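Five-membered-cyclitol-phosphate synthase (Streptomyces citricolor, PDB 6K96) belongs to the myo-inositol-1-phosphate synthase family and binds nicotinamide-adenine-dinucleotide in a Rossmann-type domain, together with a sodium ion. Local coordinates at residues V12-S17 with E79-P84. Residues are numbered along the deposited sequence; the frame is centred on the assembly and turned at random.
Sequences VGNNIS and EPNNYP. With NA (sodium ion), chain H; NAD (nicotinamide-adenine-dinucleotide), chain G.
N14 OD1 is gripped by two successive backbone N-H groups of the loop 79-84. N82 N, 3.0 Å from N14 OD1, lies in the carbonyl plane on a lone pair, whereas Y83 N, 3.3 Å from the same N14 OD1, comes from above that plane, 62° out of it. The two side-chain amides of N14 and N82 lie nearly parallel, and N14 ND2 adds a weak bond to N82 OD1 (3.2 Å). A water joins N14 ND2, weakly, to P80 O. With CG anti to its carbonyl carbon (chi1 -76°), N14 carries its amide out to this loop while its backbone N, in the first turn of helix 14-31, donates to NAD O2A at 2.9 Å. N81 reaches back in the other direction: N81 ND2 gives a nearly straight bond to V12 O (3.1 Å, 165°) and also bonds V76 O, while K67 NZ bonds both V12 O and N81 OD1. Farther along the helix, S17 OG rests 3.5 Å from Y83 CB, bonds to Q21 and shares a water with Y83 O; Y83 OH hydrogen-bonds S294 OG. G13 is the N-cap residue, its O accepting from I16 N and S17 N. Beyond it N15 N donates to NAD O1N, and N15 OD1 binds the sodium ion at 2.4 Å, with NAD O2N, NAD O7N and S293 OG as its other ligands. The loop thus probably acts as a second shell: it holds the amide of N14, whose backbone N grips the dinucleotide at the glycine-containing turn of a Rossmann-type fold, where the helix N-terminus would help offset the pyrophosphate charge.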
loop_
_atom_site.group_PDB
_atom_site.type_symbol
_atom_site.label_atom_id
_atom_site.label_comp_id
_atom_site.label_asym_id
_atom_site.label_seq_id
_atom_site.Cartn_x
_atom_site.Cartn_y
_atom_site.Cartn_z
ATOM N N VAL B 12 -29.104 -18.294 10.228
ATOM C CA VAL B 12 -29.383 -16.845 10.073
ATOM C C VAL B 12 -28.143 -16.047 10.463
ATOM O O VAL B 12 -28.154 -15.388 11.507
ATOM C CB VAL B 12 -30.611 -16.442 10.888
ATOM C CG1 VAL B 12 -31.044 -15.009 10.539
ATOM C CG2 VAL B 12 -31.704 -17.467 10.673
ATOM N N GLY B 13 -27.135 -16.129 9.609
ATOM C CA GLY B 13 -25.834 -15.481 9.814
ATOM C C GLY B 13 -25.682 -14.151 9.086
ATOM O O GLY B 13 -26.667 -13.500 8.679
ATOM N N ASN B 14 -24.426 -13.717 9.031
ATOM C CA ASN B 14 -23.999 -12.535 8.241
ATOM C C ASN B 14 -24.563 -12.668 6.820
ATOM O O ASN B 14 -25.174 -11.700 6.363
ATOM C CB ASN B 14 -22.501 -12.346 8.385
ATOM C CG ASN B 14 -22.171 -11.756 9.726
ATOM O OD1 ASN B 14 -23.022 -11.098 10.319
ATOM N ND2 ASN B 14 -20.955 -11.951 10.191
ATOM N N ASN B 15 -24.489 -13.851 6.201
ATOM C CA ASN B 15 -24.909 -14.037 4.783
ATOM C C ASN B 15 -26.392 -13.629 4.599
ATOM O O ASN B 15 -26.769 -13.069 3.503
ATOM C CB ASN B 15 -24.587 -15.437 4.286
ATOM C CG ASN B 15 -23.109 -15.766 4.146
ATOM O OD1 ASN B 15 -22.229 -14.966 4.499
ATOM N ND2 ASN B 15 -22.816 -16.963 3.629
ATOM N N ILE B 16 -27.249 -13.900 5.565
ATOM C CA ILE B 16 -28.723 -13.691 5.436
ATOM C C ILE B 16 -29.032 -12.265 5.874
ATOM O O ILE B 16 -29.977 -11.680 5.358
ATOM C CB ILE B 16 -29.539 -14.682 6.277
ATOM C CG1 ILE B 16 -29.131 -16.134 6.035
ATOM C CG2 ILE B 16 -31.026 -14.458 6.039
ATOM C CD1 ILE B 16 -29.264 -16.545 4.600
ATOM N N SER B 17 -28.256 -11.702 6.784
ATOM C CA SER B 17 -28.335 -10.245 7.102
ATOM C C SER B 17 -28.133 -9.475 5.820
ATOM O O SER B 17 -28.976 -8.647 5.507
ATOM C CB SER B 17 -27.334 -9.824 8.121
ATOM O OG SER B 17 -27.378 -8.428 8.296
ATOM N N GLU B 79 -27.067 -10.127 17.478
ATOM C CA GLU B 79 -25.742 -10.606 17.925
ATOM C C GLU B 79 -25.630 -12.119 17.733
ATOM O O GLU B 79 -26.603 -12.816 17.975
ATOM C CB GLU B 79 -25.599 -10.267 19.400
ATOM C CG GLU B 79 -24.164 -10.233 19.843
ATOM C CD GLU B 79 -23.524 -8.890 19.552
ATOM O OE1 GLU B 79 -24.282 -7.873 19.528
ATOM O OE2 GLU B 79 -22.282 -8.865 19.352
ATOM N N PRO B 80 -24.476 -12.680 17.300
ATOM C CA PRO B 80 -23.284 -11.900 16.945
ATOM C C PRO B 80 -23.138 -11.538 15.454
ATOM O O PRO B 80 -22.001 -11.430 15.010
ATOM C CB PRO B 80 -22.160 -12.850 17.411
ATOM C CG PRO B 80 -22.709 -14.245 17.132
ATOM C CD PRO B 80 -24.224 -14.125 17.210
ATOM N N ASN B 81 -24.261 -11.405 14.724
ATOM C CA ASN B 81 -24.333 -10.868 13.326
ATOM C C ASN B 81 -23.863 -9.408 13.339
ATOM O O ASN B 81 -24.330 -8.637 14.204
ATOM C CB ASN B 81 -25.719 -10.916 12.674
ATOM C CG ASN B 81 -26.177 -12.321 12.331
ATOM O OD1 ASN B 81 -25.487 -13.287 12.668
ATOM N ND2 ASN B 81 -27.354 -12.450 11.722
ATOM N N ASN B 82 -22.918 -9.074 12.465
ATOM C CA ASN B 82 -22.231 -7.765 12.477
ATOM C C ASN B 82 -22.025 -7.329 11.019
ATOM O O ASN B 82 -21.130 -6.569 10.776
ATOM C CB ASN B 82 -20.972 -7.840 13.341
ATOM C CG ASN B 82 -19.949 -8.794 12.780
ATOM O OD1 ASN B 82 -20.079 -9.201 11.616
ATOM N ND2 ASN B 82 -18.916 -9.097 13.576
ATOM N N TYR B 83 -22.816 -7.846 10.088
ATOM C CA TYR B 83 -23.037 -7.147 8.807
ATOM C C TYR B 83 -23.619 -5.781 9.162
ATOM O O TYR B 83 -24.313 -5.655 10.183
ATOM C CB TYR B 83 -23.979 -7.912 7.887
ATOM C CG TYR B 83 -24.076 -7.393 6.473
ATOM C CD1 TYR B 83 -23.086 -7.673 5.560
ATOM C CD2 TYR B 83 -25.177 -6.670 6.030
ATOM C CE1 TYR B 83 -23.152 -7.205 4.257
ATOM C CE2 TYR B 83 -25.288 -6.250 4.716
ATOM C CZ TYR B 83 -24.259 -6.491 3.834
ATOM O OH TYR B 83 -24.331 -6.098 2.535
ATOM N N PRO B 84 -23.290 -4.701 8.422
ATOM C CA PRO B 84 -23.853 -3.378 8.718
ATOM C C PRO B 84 -25.392 -3.315 8.613
ATOM O O PRO B 84 -25.966 -4.048 7.895
ATOM C CB PRO B 84 -23.237 -2.466 7.630
ATOM C CG PRO B 84 -21.970 -3.165 7.271
ATOM C CD PRO B 84 -22.306 -4.653 7.334
HETATM NA NA NA H . -20.130 -14.452 5.591
HETATM P PA NAD G . -22.399 -17.045 10.176
HETATM O O1A NAD G . -21.462 -17.597 11.180
HETATM O O2A NAD G . -22.613 -15.558 10.237
HETATM O O5B NAD G . -23.784 -17.794 10.081
HETATM C C5B NAD G . -23.816 -19.091 10.721
HETATM C C4B NAD G . -25.168 -19.292 11.353
HETATM O O4B NAD G . -25.504 -20.708 11.530
HETATM C C3B NAD G . -25.273 -18.672 12.750
HETATM O O3B NAD G . -26.526 -18.006 12.852
HETATM C C2B NAD G . -25.258 -19.907 13.647
HETATM O O2B NAD G . -25.757 -19.457 14.874
HETATM C C1B NAD G . -26.141 -20.822 12.794
HETATM N N9A NAD G . -26.188 -22.230 13.138
HETATM C C8A NAD G . -25.157 -22.915 13.733
HETATM N N7A NAD G . -25.396 -24.201 13.856
HETATM C C5A NAD G . -26.647 -24.387 13.278
HETATM C C6A NAD G . -27.433 -25.544 13.103
HETATM N N6A NAD G . -27.030 -26.752 13.481
HETATM N N1A NAD G . -28.621 -25.411 12.451
HETATM C C2A NAD G . -28.992 -24.171 12.078
HETATM N N3A NAD G . -28.339 -23.019 12.210
HETATM C C4A NAD G . -27.148 -23.183 12.818
HETATM O O3 NAD G . -21.813 -17.401 8.745
HETATM P PN NAD G . -21.910 -16.579 7.365
HETATM O O1N NAD G . -23.341 -16.299 7.111
HETATM O O2N NAD G . -20.860 -15.521 7.513
HETATM O O5D NAD G . -21.417 -17.707 6.323
HETATM C C5D NAD G . -22.224 -18.952 6.229
HETATM C C4D NAD G . -21.439 -20.002 5.499
HETATM O O4D NAD G . -21.174 -19.614 4.131
HETATM C C3D NAD G . -20.075 -20.284 6.145
HETATM O O3D NAD G . -19.836 -21.670 6.033
HETATM C C2D NAD G . -19.100 -19.603 5.189
HETATM O O2D NAD G . -17.807 -20.169 5.090
HETATM C C1D NAD G . -19.787 -19.849 3.847
HETATM N N1N NAD G . -19.215 -18.934 2.813
HETATM C C2N NAD G . -19.122 -17.530 3.096
HETATM C C3N NAD G . -18.432 -16.668 2.261
HETATM C C7N NAD G . -18.414 -15.191 2.610
HETATM O O7N NAD G . -19.101 -14.777 3.535
HETATM N N7N NAD G . -17.631 -14.386 1.896
HETATM C C4N NAD G . -17.797 -17.222 1.150
HETATM C C5N NAD G . -18.041 -18.542 0.793
HETATM C C6N NAD G . -18.675 -19.399 1.673
HETATM O O HOH W 1 -20.694 -12.455 12.925
HETATM O O HOH W 2 -26.357 -7.578 10.706
#